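Leucine-rich repeat protein TpLRR (Treponema pallidum, PDB 6MLX) is of unknown function but is a secreted, probably periplasmic protein whose leucine-rich repeats resemble those of the BspA type. Local coordinates at residues 118-123 and 144-149. Numbering follows the deposited sequence.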
loop_
_atom_site.group_PDB
_atom_site.type_symbol
_atom_site.label_atom_id
_atom_site.label_comp_id
_atom_site.label_asym_id
_atom_site.label_seq_id
_atom_site.Cartn_x
_atom_site.Cartn_y
_atom_site.Cartn_z
ATOM N N GLY A 118 6.392 2.756 0.446
ATOM C CA GLY A 118 6.893 4.078 0.117
ATOM C C GLY A 118 5.960 5.186 0.581
ATOM O O GLY A 118 4.915 4.955 1.187
ATOM N N GLN A 119 6.353 6.425 0.272
ATOM C CA GLN A 119 5.530 7.585 0.612
ATOM C C GLN A 119 4.184 7.540 -0.106
ATOM O O GLN A 119 4.092 7.114 -1.260
ATOM C CB GLN A 119 6.250 8.891 0.237
ATOM C CG GLN A 119 7.569 9.119 0.923
ATOM C CD GLN A 119 8.198 10.471 0.584
ATOM O OE1 GLN A 119 8.939 11.035 1.396
ATOM N NE2 GLN A 119 7.913 10.988 -0.616
ATOM N N ASP A 120 3.134 7.992 0.591
ATOM C CA ASP A 120 1.819 8.264 -0.006
ATOM C C ASP A 120 1.225 7.057 -0.736
ATOM O O ASP A 120 0.432 7.218 -1.671
ATOM C CB ASP A 120 1.882 9.473 -0.953
ATOM C CG ASP A 120 2.285 10.756 -0.230
ATOM O OD1 ASP A 120 1.433 11.358 0.436
ATOM O OD2 ASP A 120 3.463 11.150 -0.292
ATOM N N VAL A 121 1.568 5.836 -0.309
ATOM C CA VAL A 121 1.183 4.661 -1.087
ATOM C C VAL A 121 -0.331 4.505 -1.110
ATOM O O VAL A 121 -0.920 4.196 -2.152
ATOM C CB VAL A 121 1.877 3.395 -0.551
ATOM C CG1 VAL A 121 1.127 2.144 -1.014
ATOM C CG2 VAL A 121 3.330 3.348 -1.038
ATOM N N PHE A 122 -0.987 4.723 0.028
ATOM C CA PHE A 122 -2.438 4.626 0.105
ATOM C C PHE A 122 -3.075 5.996 0.279
ATOM O O PHE A 122 -4.170 6.115 0.828
ATOM C CB PHE A 122 -2.847 3.658 1.214
ATOM C CG PHE A 122 -2.316 2.268 0.996
ATOM C CD1 PHE A 122 -2.915 1.422 0.066
ATOM C CD2 PHE A 122 -1.182 1.826 1.668
ATOM C CE1 PHE A 122 -2.407 0.148 -0.167
ATOM C CE2 PHE A 122 -0.679 0.560 1.451
ATOM C CZ PHE A 122 -1.279 -0.279 0.521
ATOM N N SER A 123 -2.386 7.035 -0.193
ATOM C CA SER A 123 -2.929 8.390 -0.189
ATOM C C SER A 123 -4.290 8.417 -0.875
ATOM O O SER A 123 -4.454 7.882 -1.973
ATOM C CB SER A 123 -1.952 9.341 -0.897
ATOM O OG SER A 123 -2.459 10.673 -0.904
ATOM N N ALA A 144 1.855 7.709 4.146
ATOM C CA ALA A 144 1.464 6.418 3.588
ATOM C C ALA A 144 -0.045 6.199 3.649
ATOM O O ALA A 144 -0.610 5.568 2.754
ATOM C CB ALA A 144 2.189 5.284 4.305
ATOM N N PHE A 145 -0.708 6.710 4.682
ATOM C CA PHE A 145 -2.158 6.606 4.789
ATOM C C PHE A 145 -2.820 7.982 4.825
ATOM O O PHE A 145 -3.859 8.167 5.464
ATOM C CB PHE A 145 -2.530 5.763 6.005
ATOM C CG PHE A 145 -1.942 4.394 5.957
ATOM C CD1 PHE A 145 -2.534 3.404 5.180
ATOM C CD2 PHE A 145 -0.764 4.104 6.640
ATOM C CE1 PHE A 145 -1.983 2.132 5.110
ATOM C CE2 PHE A 145 -0.202 2.837 6.572
ATOM C CZ PHE A 145 -0.814 1.853 5.807
ATOM N N ARG A 146 -2.224 8.947 4.119
ATOM C CA ARG A 146 -2.783 10.294 4.028
ATOM C C ARG A 146 -4.194 10.249 3.452
ATOM O O ARG A 146 -4.448 9.573 2.455
ATOM C CB ARG A 146 -1.879 11.165 3.147
ATOM C CG ARG A 146 -2.298 12.633 3.030
ATOM C CD ARG A 146 -1.442 13.376 1.969
ATOM N NE ARG A 146 -0.011 13.093 2.095
ATOM C CZ ARG A 146 0.763 13.596 3.059
ATOM N NH1 ARG A 146 0.237 14.391 3.977
ATOM N NH2 ARG A 146 2.060 13.300 3.114
ATOM N N ASP A 147 -5.122 10.943 4.109
ATOM C CA ASP A 147 -6.493 11.092 3.616
ATOM C C ASP A 147 -7.209 9.756 3.427
ATOM O O ASP A 147 -8.054 9.621 2.533
ATOM C CB ASP A 147 -6.529 11.868 2.300
ATOM C CG ASP A 147 -5.853 13.184 2.406
ATOM O OD1 ASP A 147 -6.085 13.881 3.411
ATOM O OD2 ASP A 147 -5.069 13.505 1.502
ATOM N N CYS A 148 -6.882 8.760 4.249
ATOM C CA CYS A 148 -7.683 7.538 4.315
ATOM C C CYS A 148 -8.832 7.813 5.284
ATOM O O CYS A 148 -8.788 7.501 6.475
ATOM C CB CYS A 148 -6.820 6.352 4.724
ATOM S SG CYS A 148 -5.640 5.858 3.403
ATOM N N ALA A 149 -9.880 8.445 4.752
ATOM C CA ALA A 149 -10.919 9.003 5.612
ATOM C C ALA A 149 -11.766 7.931 6.288
ATOM O O ALA A 149 -12.443 8.234 7.275
ATOM C CB ALA A 149 -11.816 9.952 4.814
HETATM O O HOH W 1 4.547 12.603 1.745
HETATM O O HOH W 2 -4.224 12.414 -0.477
#
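Successive coils of the leucine-rich repeat solenoid meet where Phe122 and Phe145, in the loops that follow strands 116-117 and 139-140, run alongside each other in the same direction. Their ring planes are nearly parallel (7°) but strongly offset, so that little of one face lies over the other, with centroids 5.6 Å apart; CD2 of Phe122 approaches CE1 of Phe145 at 3.5 Å. A shared first torsion, each CG anti to its carbonyl carbon, sends both side chains off in the same direction, and near-equal chi2 values keep the planes aligned. The ring of Phe99, from the preceding coil, meets Phe122 in a near-parallel orientation, continuing the buried row. The backbone joins the coils too: Phe122 N donates to Ala144 O at 2.9 Å, and the CA-H of Ser123 points at Arg146 O. Farther out, Arg146 bends at chi3 (-46°) to bring its guanidinium edge into a salt bridge with Asp120, while its NH1 forms another with Glu169 of the following coil. Water 1 accepts a weak bond from Arg146 NH2 and donates to Asp120 OD2. The other carboxylate oxygen, Asp120 OD1, receives a nearly straight bond from Arg146 NE at 2.8 Å, lying almost in the guanidinium plane.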